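Local coordinates for protein phosphatase (Mycoplasma pneumoniae M129, PDB 1T71) that binds iron(III) ions and probably acts as a metal-dependent phosphodiesterase or phosphatase of the YmdB-like family, at residues D12-A17 with C207-G212; R19-N24 with C239-N244; T182-P187 with I201-M206. All blocks are in the same frame, centred on the assembly; numbering follows the deposited sequence.

Contact 1. Residues D12-A17 with C207-G212; sequences DVYGKA and CGPGFG. With FE (Fe (III) ion), chain B.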
ATOM      1  N   ASP A  12       0.571   3.424   1.388  1.00 23.87           N
ATOM      2  CA  ASP A  12       1.865   3.934   0.939  1.00 22.62           C
ATOM      3  C   ASP A  12       2.668   4.721   1.959  1.00 20.86           C
ATOM      4  O   ASP A  12       2.282   5.828   2.340  1.00 19.61           O
ATOM      5  CB  ASP A  12       1.683   4.811  -0.309  1.00 23.51           C
ATOM      6  CG  ASP A  12       1.058   4.060  -1.468  1.00 27.74           C
ATOM      7  OD1 ASP A  12       0.041   3.357  -1.245  1.00 26.11           O
ATOM      8  OD2 ASP A  12       1.574   4.182  -2.601  1.00 25.55           O
ATOM      9  N   VAL A  13       3.796   4.148   2.381  1.00 22.06           N
ATOM     10  CA  VAL A  13       4.697   4.806   3.329  1.00 22.24           C
ATOM     11  C   VAL A  13       5.469   5.834   2.509  1.00 21.76           C
ATOM     12  O   VAL A  13       6.104   5.486   1.518  1.00 24.32           O
ATOM     13  CB  VAL A  13       5.695   3.811   3.952  1.00 17.56           C
ATOM     14  CG1 VAL A  13       6.678   4.551   4.835  1.00 19.77           C
ATOM     15  CG2 VAL A  13       4.951   2.774   4.764  1.00 16.70           C
ATOM     16  N   TYR A  14       5.434   7.093   2.924  1.00 22.05           N
ATOM     17  CA  TYR A  14       6.089   8.145   2.155  1.00 21.88           C
ATOM     18  C   TYR A  14       7.074   9.012   2.949  1.00 22.73           C
ATOM     19  O   TYR A  14       6.676   9.825   3.792  1.00 20.55           O
ATOM     20  CB  TYR A  14       4.992   9.021   1.527  1.00 23.59           C
ATOM     21  CG  TYR A  14       5.441   9.992   0.454  1.00 24.29           C
ATOM     22  CD1 TYR A  14       6.327  11.039   0.744  1.00 24.23           C
ATOM     23  CD2 TYR A  14       4.955   9.884  -0.847  1.00 23.94           C
ATOM     24  CE1 TYR A  14       6.712  11.955  -0.246  1.00 24.17           C
ATOM     25  CE2 TYR A  14       5.334  10.788  -1.843  1.00 25.21           C
ATOM     26  CZ  TYR A  14       6.209  11.817  -1.535  1.00 25.90           C
ATOM     27  OH  TYR A  14       6.571  12.701  -2.520  1.00 29.31           O
ATOM     28  N   GLY A  15       8.362   8.828   2.667  1.00 22.12           N
ATOM     29  CA  GLY A  15       9.401   9.614   3.309  1.00 22.85           C
ATOM     30  C   GLY A  15       9.582   9.493   4.810  1.00 24.46           C
ATOM     31  O   GLY A  15       9.059   8.583   5.456  1.00 23.14           O
ATOM     32  N   LYS A  16      10.336  10.436   5.367  1.00 26.00           N
ATOM     33  CA  LYS A  16      10.620  10.459   6.796  1.00 26.45           C
ATOM     34  C   LYS A  16       9.338  10.650   7.597  1.00 24.98           C
ATOM     35  O   LYS A  16       9.157  10.041   8.651  1.00 24.10           O
ATOM     36  CB  LYS A  16      11.602  11.591   7.120  1.00 35.21           C
ATOM     37  CG  LYS A  16      12.060  11.615   8.571  1.00 40.88           C
ATOM     38  CD  LYS A  16      13.015  12.774   8.855  1.00 43.56           C
ATOM     39  CE  LYS A  16      14.221  12.782   7.909  1.00 48.68           C
ATOM     40  NZ  LYS A  16      15.060  11.542   7.975  1.00 50.45           N
ATOM     41  N   ALA A  17       8.443  11.493   7.094  1.00 22.80           N
ATOM     42  CA  ALA A  17       7.196  11.745   7.800  1.00 22.43           C
ATOM     43  C   ALA A  17       6.382  10.462   7.952  1.00 22.28           C
ATOM     44  O   ALA A  17       5.817  10.200   9.011  1.00 22.18           O
ATOM     45  CB  ALA A  17       6.382  12.795   7.069  1.00 19.11           C
ATOM     46  N   CYS A 207       0.721   6.996   4.203  1.00 22.37           N
ATOM     47  CA  CYS A 207       1.330   7.210   5.511  1.00 22.77           C
ATOM     48  C   CYS A 207       2.549   8.072   5.170  1.00 22.92           C
ATOM     49  O   CYS A 207       3.580   7.560   4.737  1.00 21.10           O
ATOM     50  CB  CYS A 207       1.767   5.887   6.147  1.00 22.81           C
ATOM     51  SG  CYS A 207       0.405   4.797   6.671  1.00 23.60           S
ATOM     52  N   GLY A 208       2.405   9.386   5.321  1.00 23.79           N
ATOM     53  CA  GLY A 208       3.495  10.295   5.006  1.00 21.53           C
ATOM     54  C   GLY A 208       3.164  11.733   5.358  1.00 21.76           C
ATOM     55  O   GLY A 208       2.438  11.968   6.322  1.00 22.72           O
ATOM     56  N   PRO A 209       3.682  12.721   4.606  1.00 21.04           N
ATOM     57  CA  PRO A 209       3.405  14.134   4.885  1.00 21.13           C
ATOM     58  C   PRO A 209       1.907  14.389   5.004  1.00 22.74           C
ATOM     59  O   PRO A 209       1.105  13.722   4.341  1.00 22.18           O
ATOM     60  CB  PRO A 209       4.027  14.848   3.686  1.00 23.89           C
ATOM     61  CG  PRO A 209       5.192  13.965   3.355  1.00 23.49           C
ATOM     62  CD  PRO A 209       4.578  12.588   3.444  1.00 22.06           C
ATOM     63  N   GLY A 210       1.535  15.354   5.843  1.00 23.71           N
ATOM     64  CA  GLY A 210       0.128  15.660   6.044  1.00 25.10           C
ATOM     65  C   GLY A 210      -0.424  16.866   5.301  1.00 26.17           C
ATOM     66  O   GLY A 210      -0.008  17.174   4.182  1.00 24.92           O
ATOM     67  N   PHE A 211      -1.374  17.555   5.930  1.00 28.26           N
ATOM     68  CA  PHE A 211      -1.988  18.721   5.316  1.00 29.53           C
ATOM     69  C   PHE A 211      -0.965  19.834   5.146  1.00 31.30           C
ATOM     70  O   PHE A 211      -0.376  20.312   6.116  1.00 31.92           O
ATOM     71  CB  PHE A 211      -3.174  19.213   6.153  1.00 26.10           C
ATOM     72  CG  PHE A 211      -4.122  20.087   5.381  1.00 25.50           C
ATOM     73  CD1 PHE A 211      -3.832  21.431   5.164  1.00 25.07           C
ATOM     74  CD2 PHE A 211      -5.281  19.552   4.822  1.00 24.37           C
ATOM     75  CE1 PHE A 211      -4.680  22.233   4.398  1.00 22.14           C
ATOM     76  CE2 PHE A 211      -6.135  20.344   4.058  1.00 23.83           C
ATOM     77  CZ  PHE A 211      -5.830  21.687   3.846  1.00 23.52           C
ATOM     78  N   GLY A 212      -0.766  20.252   3.904  1.00 33.36           N
ATOM     79  CA  GLY A 212       0.213  21.285   3.630  1.00 32.58           C
ATOM     80  C   GLY A 212       1.152  20.763   2.564  1.00 32.75           C
ATOM     81  O   GLY A 212       2.087  21.449   2.147  1.00 34.13           O
TER
HETATM   82 FE    FE B 301       2.570   5.756  -3.781  1.00 24.94          FE
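Val13 and Cys207 form a parallel beta bridge, their CA atoms 4.7 Å apart, in the pairing of the short strands 12-13 and 206-207. Cys207 takes part twice. Its N donates to Asp12 O at 2.7 Å, and its O accepts from Tyr14 N at 2.6 Å. The same carbonyl oxygen also lies 3.3 Å from Val13 CA, a CA-H...O contact.

Past the bridge, Gly208 runs close along Tyr14, and side chains take over. Tyr14 has CG anti to its own N (chi1 -167°), and the side chain crosses that of Pro209 at about a right angle, CD1 lying 3.6 Å from Pro209 CD in an oblique approach to the ring. Ala17, in the first turn of helix 15-23, sets CB 3.7 Å from Pro209 N, so the proline sits between tyrosine and helix.

The Asp12 carboxylate leads away from this backbone pairing, and OD2 binds an iron(III) ion at 2.2 Å; Glu43 and Asn44 belong to the same site. A metal-binding aspartate just after the first strand is characteristic of the calcineurin-like metallophosphoesterase fold.

Contact 2. Residues R19-N24 with C239-N244; sequences RNIIKN and CGAQLN
Ile21 of helix 15-23 is directed toward strand 241-244, in the helix-on-sheet packing of an alpha/beta metallophosphoesterase domain. The axes of helix segment 19-23 and strand segment 241-244 pass 8.0 Å apart, with 59° between their directions. No hydrogen bond joins the two segments; aliphatic groups of the helix meet side chains and backbone of the strand.

Ile21 carries most of it. With CG1 anti to the backbone N (chi1 -169°) and the chain extended beyond it, CD1 reaches the strand backbone between Ala241 and Leu243. There the methyl lies 3.7 Å from Leu243 N and is equally close to Gln242 C, while the CB atoms of Ala241 and Leu243, both directed to the helix, flank it. The Ile21 and Leu243 side chains run at a slant to each other. The second branch of Ile21, CG2, comes down near Gln242 O at 3.8 Å.

Ile22 approaches differently: its side chain crosses that of Leu243 at about a right angle, and its CG1 meets Leu243 CD2 at 3.9 Å. Ile263 and Ile265 of the adjoining strand 259-267, with Cys207, extend the apolar surroundings of Leu243.

Gln242 turns from the helix to the other face of the strand, where its NE2 donates to Pro209 O. Its OE1 accepts a weak hydrogen bond from Asn244 ND2 at 3.0 Å.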
ATOM      1  N   ARG A  19       7.555   7.360   7.797  1.00 27.38           N
ATOM      2  CA  ARG A  19       8.337   6.465   8.641  1.00 29.76           C
ATOM      3  C   ARG A  19       8.132   6.787  10.114  1.00 28.34           C
ATOM      4  O   ARG A  19       7.881   5.894  10.921  1.00 26.77           O
ATOM      5  CB  ARG A  19       9.825   6.568   8.280  1.00 30.39           C
ATOM      6  CG  ARG A  19      10.400   5.286   7.697  1.00 34.72           C
ATOM      7  CD  ARG A  19      11.866   5.444   7.305  1.00 36.05           C
ATOM      8  NE  ARG A  19      11.990   6.141   6.032  1.00 40.67           N
ATOM      9  CZ  ARG A  19      12.570   7.322   5.868  1.00 37.76           C
ATOM     10  NH1 ARG A  19      13.095   7.960   6.902  1.00 36.55           N
ATOM     11  NH2 ARG A  19      12.614   7.865   4.661  1.00 37.96           N
ATOM     12  N   ASN A  20       8.224   8.068  10.456  1.00 27.10           N
ATOM     13  CA  ASN A  20       8.066   8.501  11.838  1.00 28.12           C
ATOM     14  C   ASN A  20       6.688   8.324  12.458  1.00 27.83           C
ATOM     15  O   ASN A  20       6.578   7.908  13.612  1.00 27.32           O
ATOM     16  CB  ASN A  20       8.504   9.960  11.975  1.00 38.15           C
ATOM     17  CG  ASN A  20      10.009  10.112  11.924  1.00 41.60           C
ATOM     18  OD1 ASN A  20      10.528  11.192  11.641  1.00 44.45           O
ATOM     19  ND2 ASN A  20      10.724   9.024  12.209  1.00 40.83           N
ATOM     20  N   ILE A  21       5.628   8.633  11.719  1.00 27.44           N
ATOM     21  CA  ILE A  21       4.310   8.484  12.314  1.00 27.18           C
ATOM     22  C   ILE A  21       3.971   7.006  12.522  1.00 27.03           C
ATOM     23  O   ILE A  21       3.171   6.668  13.392  1.00 26.31           O
ATOM     24  CB  ILE A  21       3.214   9.185  11.468  1.00 25.34           C
ATOM     25  CG1 ILE A  21       1.906   9.228  12.264  1.00 25.08           C
ATOM     26  CG2 ILE A  21       3.025   8.469  10.130  1.00 24.04           C
ATOM     27  CD1 ILE A  21       0.832  10.107  11.638  1.00 24.63           C
ATOM     28  N   ILE A  22       4.591   6.127  11.738  1.00 24.15           N
ATOM     29  CA  ILE A  22       4.343   4.698  11.885  1.00 26.86           C
ATOM     30  C   ILE A  22       5.103   4.164  13.102  1.00 28.40           C
ATOM     31  O   ILE A  22       4.588   3.343  13.864  1.00 29.09           O
ATOM     32  CB  ILE A  22       4.778   3.909  10.627  1.00 27.35           C
ATOM     33  CG1 ILE A  22       3.788   4.168   9.487  1.00 28.20           C
ATOM     34  CG2 ILE A  22       4.867   2.418  10.946  1.00 27.56           C
ATOM     35  CD1 ILE A  22       4.087   3.400   8.223  1.00 27.15           C
ATOM     36  N   LYS A  23       6.329   4.634  13.283  1.00 30.81           N
ATOM     37  CA  LYS A  23       7.136   4.200  14.415  1.00 34.11           C
ATOM     38  C   LYS A  23       6.495   4.656  15.724  1.00 33.55           C
ATOM     39  O   LYS A  23       6.475   3.920  16.701  1.00 35.51           O
ATOM     40  CB  LYS A  23       8.557   4.770  14.307  1.00 39.14           C
ATOM     41  CG  LYS A  23       9.501   4.293  15.399  1.00 43.33           C
ATOM     42  CD  LYS A  23       9.467   2.775  15.502  1.00 48.95           C
ATOM     43  CE  LYS A  23      10.415   2.244  16.571  1.00 51.09           C
ATOM     44  NZ  LYS A  23      11.835   2.532  16.238  1.00 54.04           N
ATOM     45  N   ASN A  24       5.959   5.871  15.727  1.00 34.60           N
ATOM     46  CA  ASN A  24       5.329   6.438  16.917  1.00 34.86           C
ATOM     47  C   ASN A  24       3.903   5.971  17.212  1.00 34.25           C
ATOM     48  O   ASN A  24       3.327   6.397  18.211  1.00 34.67           O
ATOM     49  CB  ASN A  24       5.307   7.966  16.814  1.00 39.26           C
ATOM     50  CG  ASN A  24       6.693   8.577  16.785  1.00 42.42           C
ATOM     51  OD1 ASN A  24       6.841   9.772  16.534  1.00 47.22           O
ATOM     52  ND2 ASN A  24       7.714   7.766  17.048  1.00 42.51           N
ATOM     53  N   CYS A 239       6.081  18.785   5.903  1.00 32.44           N
ATOM     54  CA  CYS A 239       4.941  19.395   6.570  1.00 31.95           C
ATOM     55  C   CYS A 239       3.971  18.396   7.204  1.00 30.37           C
ATOM     56  O   CYS A 239       3.224  17.709   6.508  1.00 31.08           O
ATOM     57  CB  CYS A 239       4.191  20.286   5.577  1.00 34.65           C
ATOM     58  SG  CYS A 239       3.004  21.404   6.346  1.00 39.15           S
ATOM     59  N   GLY A 240       4.002  18.322   8.532  1.00 30.63           N
ATOM     60  CA  GLY A 240       3.113  17.438   9.268  1.00 29.38           C
ATOM     61  C   GLY A 240       3.139  15.977   8.862  1.00 28.29           C
ATOM     62  O   GLY A 240       4.103  15.513   8.259  1.00 27.44           O
ATOM     63  N   ALA A 241       2.076  15.246   9.187  1.00 26.91           N
ATOM     64  CA  ALA A 241       2.024  13.828   8.854  1.00 27.51           C
ATOM     65  C   ALA A 241       0.641  13.215   8.976  1.00 27.05           C
ATOM     66  O   ALA A 241      -0.227  13.725   9.687  1.00 29.10           O
ATOM     67  CB  ALA A 241       2.996  13.055   9.736  1.00 28.21           C
ATOM     68  N   GLN A 242       0.448  12.103   8.280  1.00 26.60           N
ATOM     69  CA  GLN A 242      -0.816  11.390   8.326  1.00 25.31           C
ATOM     70  C   GLN A 242      -0.567   9.900   8.210  1.00 24.64           C
ATOM     71  O   GLN A 242       0.380   9.458   7.549  1.00 26.69           O
ATOM     72  CB  GLN A 242      -1.754  11.856   7.200  1.00 22.86           C
ATOM     73  CG  GLN A 242      -1.219  11.635   5.786  1.00 22.60           C
ATOM     74  CD  GLN A 242      -2.165  12.147   4.716  1.00 24.86           C
ATOM     75  OE1 GLN A 242      -3.302  11.686   4.602  1.00 26.51           O
ATOM     76  NE2 GLN A 242      -1.703  13.109   3.928  1.00 24.06           N
ATOM     77  N   LEU A 243      -1.419   9.135   8.875  1.00 23.27           N
ATOM     78  CA  LEU A 243      -1.347   7.685   8.871  1.00 24.36           C
ATOM     79  C   LEU A 243      -2.723   7.200   8.440  1.00 23.72           C
ATOM     80  O   LEU A 243      -3.732   7.599   9.020  1.00 23.38           O
ATOM     81  CB  LEU A 243      -1.024   7.178  10.281  1.00 32.61           C
ATOM     82  CG  LEU A 243      -1.019   5.680  10.609  1.00 33.57           C
ATOM     83  CD1 LEU A 243      -2.392   5.075  10.408  1.00 33.07           C
ATOM     84  CD2 LEU A 243      -0.006   4.982   9.752  1.00 36.69           C
ATOM     85  N   ASN A 244      -2.760   6.343   7.424  1.00 22.02           N
ATOM     86  CA  ASN A 244      -4.015   5.809   6.922  1.00 21.24           C
ATOM     87  C   ASN A 244      -3.909   4.307   6.713  1.00 22.39           C
ATOM     88  O   ASN A 244      -2.937   3.809   6.140  1.00 21.05           O
ATOM     89  CB  ASN A 244      -4.378   6.494   5.608  1.00 22.23           C
ATOM     90  CG  ASN A 244      -4.730   7.954   5.798  1.00 23.74           C
ATOM     91  OD1 ASN A 244      -5.856   8.286   6.167  1.00 25.09           O
ATOM     92  ND2 ASN A 244      -3.763   8.837   5.564  1.00 22.27           N
TER

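Contact 3. Residues T182-P187 with I201-M206; sequences THTHVP and ITDVGM. With FE (Fe (III) ion), chain C.
Thr184 and Asp203 supply the direct polar link between the two loops, their side chains sliding past each other in opposite directions. Asp203 has CG anti to its backbone N (chi1 -156°), which carries the carboxylate into the turn formed by residues 182-187. OD2 accepts from Thr184 N at 2.9 Å on its syn side, 20° out of the carboxylate plane. Thr184 OG1 also donates to OD2, but their 2.4 Å separation is too short to be taken at face value. The other oxygen, OD1, uses its anti lone pair to take Gly205 N at 2.8 Å, closing an Asx turn. Through these two backbone N-H groups, one carboxylate fixes its own loop and grips the opposite one.

Water extends this grip. One molecule accepts from His183 N and His185 N and donates to Asp203 OD1, tying the backbone on either side of Thr184 to the aspartate. A second bridges His185 O and Met206 N.

Among van der Waals and sulfur-aromatic contacts, Met206 sets CG over one face of the His185 ring, toward its rim, and SD lies obliquely to the ring, 4.0 Å from its centroid. Pro187 packs against the backbone instead: its CB touches Val204 O at 3.3 Å, and Gly205 passes close beside it.

The histidines also bind metal. His183 ND1 coordinates an iron(III) ion at 2.2 Å, joined by Glu43 and Asn71, while His185 belongs to the other iron site; His183-Thr184-His185 matches the histidine-rich metal-binding motif of metallophosphoesterases.

The loops follow strands 178-182 and 199-201, parallel neighbours in one sheet. Val204 packs on Phe180 of the first, Pro187 reaches Asn244 of strand 241-249, and His185 adjoins Asp12 of strand 12-13.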
ATOM      1  N   THR A 182      -4.462   0.985  -3.655  1.00 22.25           N
ATOM      2  CA  THR A 182      -3.422   1.912  -3.201  1.00 23.57           C
ATOM      3  C   THR A 182      -2.931   2.697  -4.415  1.00 24.24           C
ATOM      4  O   THR A 182      -3.339   2.403  -5.542  1.00 23.20           O
ATOM      5  CB  THR A 182      -2.208   1.166  -2.573  1.00 25.73           C
ATOM      6  OG1 THR A 182      -1.743   0.144  -3.469  1.00 25.44           O
ATOM      7  CG2 THR A 182      -2.593   0.535  -1.242  1.00 23.85           C
ATOM      8  N   HIS A 183      -2.085   3.704  -4.170  1.00 24.02           N
ATOM      9  CA  HIS A 183      -1.476   4.547  -5.213  1.00 22.59           C
ATOM     10  C   HIS A 183      -1.959   5.996  -5.321  1.00 23.18           C
ATOM     11  O   HIS A 183      -1.173   6.857  -5.711  1.00 24.92           O
ATOM     12  CB  HIS A 183      -1.574   3.877  -6.600  1.00 17.70           C
ATOM     13  CG  HIS A 183      -1.008   4.697  -7.722  1.00 18.67           C
ATOM     14  ND1 HIS A 183       0.345   4.914  -7.885  1.00 16.98           N
ATOM     15  CD2 HIS A 183      -1.616   5.360  -8.736  1.00 19.94           C
ATOM     16  CE1 HIS A 183       0.547   5.675  -8.946  1.00 16.61           C
ATOM     17  NE2 HIS A 183      -0.627   5.962  -9.480  1.00 20.99           N
ATOM     18  N   THR A 184      -3.214   6.291  -4.973  1.00 20.10           N
ATOM     19  CA  THR A 184      -3.632   7.715  -5.099  1.00 20.62           C
ATOM     20  C   THR A 184      -3.286   8.597  -3.889  1.00 21.66           C
ATOM     21  O   THR A 184      -3.423   9.820  -3.956  1.00 23.53           O
ATOM     22  CB  THR A 184      -5.165   7.814  -5.400  1.00 26.21           C
ATOM     23  OG1 THR A 184      -5.921   7.350  -4.276  1.00 26.05           O
ATOM     24  CG2 THR A 184      -5.519   6.971  -6.632  1.00 22.66           C
ATOM     25  N   HIS A 185      -2.840   7.987  -2.793  1.00 22.15           N
ATOM     26  CA  HIS A 185      -2.443   8.737  -1.593  1.00 23.19           C
ATOM     27  C   HIS A 185      -3.559   9.492  -0.870  1.00 22.46           C
ATOM     28  O   HIS A 185      -3.287  10.415  -0.097  1.00 22.35           O
ATOM     29  CB  HIS A 185      -1.347   9.747  -1.936  1.00 19.81           C
ATOM     30  CG  HIS A 185      -0.026   9.131  -2.272  1.00 21.94           C
ATOM     31  ND1 HIS A 185       0.131   7.785  -2.527  1.00 20.56           N
ATOM     32  CD2 HIS A 185       1.203   9.685  -2.417  1.00 19.75           C
ATOM     33  CE1 HIS A 185       1.396   7.539  -2.807  1.00 16.18           C
ATOM     34  NE2 HIS A 185       2.068   8.674  -2.749  1.00 21.23           N
ATOM     35  N   VAL A 186      -4.804   9.122  -1.135  1.00 20.84           N
ATOM     36  CA  VAL A 186      -5.948   9.755  -0.495  1.00 20.14           C
ATOM     37  C   VAL A 186      -6.905   8.635  -0.128  1.00 20.30           C
ATOM     38  O   VAL A 186      -7.377   7.906  -0.996  1.00 22.04           O
ATOM     39  CB  VAL A 186      -6.663  10.744  -1.452  1.00 20.23           C
ATOM     40  CG1 VAL A 186      -7.987  11.203  -0.843  1.00 18.56           C
ATOM     41  CG2 VAL A 186      -5.753  11.950  -1.729  1.00 19.23           C
ATOM     42  N   PRO A 187      -7.198   8.474   1.168  1.00 16.69           N
ATOM     43  CA  PRO A 187      -8.115   7.400   1.553  1.00 18.81           C
ATOM     44  C   PRO A 187      -9.538   7.660   1.063  1.00 18.58           C
ATOM     45  O   PRO A 187      -9.976   8.807   0.993  1.00 15.36           O
ATOM     46  CB  PRO A 187      -8.015   7.397   3.075  1.00 22.18           C
ATOM     47  CG  PRO A 187      -7.852   8.856   3.387  1.00 22.52           C
ATOM     48  CD  PRO A 187      -6.876   9.341   2.314  1.00 20.78           C
ATOM     49  N   ILE A 201     -11.881  -1.567  -0.409  1.00 22.69           N
ATOM     50  CA  ILE A 201     -11.716  -0.129  -0.246  1.00 22.63           C
ATOM     51  C   ILE A 201     -11.002   0.364  -1.505  1.00 22.61           C
ATOM     52  O   ILE A 201      -9.992  -0.208  -1.926  1.00 23.47           O
ATOM     53  CB  ILE A 201     -10.917   0.241   1.040  1.00 19.23           C
ATOM     54  CG1 ILE A 201     -10.967   1.757   1.251  1.00 20.73           C
ATOM     55  CG2 ILE A 201      -9.485  -0.243   0.944  1.00 17.59           C
ATOM     56  CD1 ILE A 201     -10.292   2.234   2.535  1.00 21.83           C
ATOM     57  N   THR A 202     -11.542   1.410  -2.124  1.00 22.46           N
ATOM     58  CA  THR A 202     -10.960   1.942  -3.350  1.00 22.02           C
ATOM     59  C   THR A 202      -9.509   2.362  -3.152  1.00 20.73           C
ATOM     60  O   THR A 202      -8.668   2.092  -4.006  1.00 20.96           O
ATOM     61  CB  THR A 202     -11.799   3.117  -3.896  1.00 17.89           C
ATOM     62  OG1 THR A 202     -13.094   2.627  -4.262  1.00 17.29           O
ATOM     63  CG2 THR A 202     -11.140   3.723  -5.136  1.00 19.10           C
ATOM     64  N   ASP A 203      -9.220   3.022  -2.032  1.00 16.23           N
ATOM     65  CA  ASP A 203      -7.849   3.422  -1.722  1.00 18.47           C
ATOM     66  C   ASP A 203      -7.623   3.559  -0.215  1.00 17.66           C
ATOM     67  O   ASP A 203      -8.348   4.277   0.476  1.00 18.13           O
ATOM     68  CB  ASP A 203      -7.473   4.736  -2.428  1.00 18.34           C
ATOM     69  CG  ASP A 203      -5.965   4.880  -2.614  1.00 23.56           C
ATOM     70  OD1 ASP A 203      -5.226   4.841  -1.596  1.00 20.72           O
ATOM     71  OD2 ASP A 203      -5.515   5.017  -3.776  1.00 22.81           O
ATOM     72  N   VAL A 204      -6.609   2.861   0.287  1.00 17.77           N
ATOM     73  CA  VAL A 204      -6.284   2.903   1.708  1.00 19.86           C
ATOM     74  C   VAL A 204      -5.755   4.274   2.126  1.00 20.17           C
ATOM     75  O   VAL A 204      -5.989   4.738   3.243  1.00 22.63           O
ATOM     76  CB  VAL A 204      -5.217   1.847   2.062  1.00 22.57           C
ATOM     77  CG1 VAL A 204      -4.830   1.964   3.541  1.00 22.36           C
ATOM     78  CG2 VAL A 204      -5.743   0.458   1.751  1.00 22.82           C
ATOM     79  N   GLY A 205      -5.048   4.933   1.224  1.00 26.62           N
ATOM     80  CA  GLY A 205      -4.488   6.228   1.564  1.00 27.73           C
ATOM     81  C   GLY A 205      -2.985   6.121   1.735  1.00 26.69           C
ATOM     82  O   GLY A 205      -2.387   5.094   1.414  1.00 28.46           O
ATOM     83  N   MET A 206      -2.384   7.172   2.274  1.00 24.60           N
ATOM     84  CA  MET A 206      -0.939   7.235   2.455  1.00 24.65           C
ATOM     85  C   MET A 206      -0.488   7.456   3.901  1.00 24.42           C
ATOM     86  O   MET A 206      -1.225   8.005   4.727  1.00 23.56           O
ATOM     87  CB  MET A 206      -0.395   8.370   1.571  1.00 26.47           C
ATOM     88  CG  MET A 206       1.019   8.842   1.869  1.00 28.62           C
ATOM     89  SD  MET A 206       1.481  10.351   0.946  1.00 29.43           S
ATOM     90  CE  MET A 206       0.433  11.552   1.736  1.00 26.84           C
TER
HETATM   91 FE    FE C 302       2.186   4.604  -6.709  1.00 27.01          FE
HETATM   92  O   HOH W   1      -2.508   5.178  -1.812  1.00 18.26           O
HETATM   93  O   HOH W   2      -3.481   9.755   2.606  1.00 31.45           O

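How the contacts relate
Contacts 1 and 2 are neighbours, their centres about 6 Å apart, and share helix 15-23; the centre of contact 3 lies about 13 Å from that of contact 1 and 15 Å from that of contact 2. Along the chain, segments 12-17 and 19-24 come first, both segments of contact 3 follow, and 207-212 and 239-244 come last, so contacts 1 and 2 interlock. Probable hydrogen bonds from Gln242 N to Gly208 O and from Asn244 ND2 to Met206 O fasten strand 241-249 to both other contacts. Contacts 1 and 3 each supply iron ligands, with Asp12 beside His185, whereas contact 2 packs farther off. Together they connect the two six-stranded sheets around the metal centre.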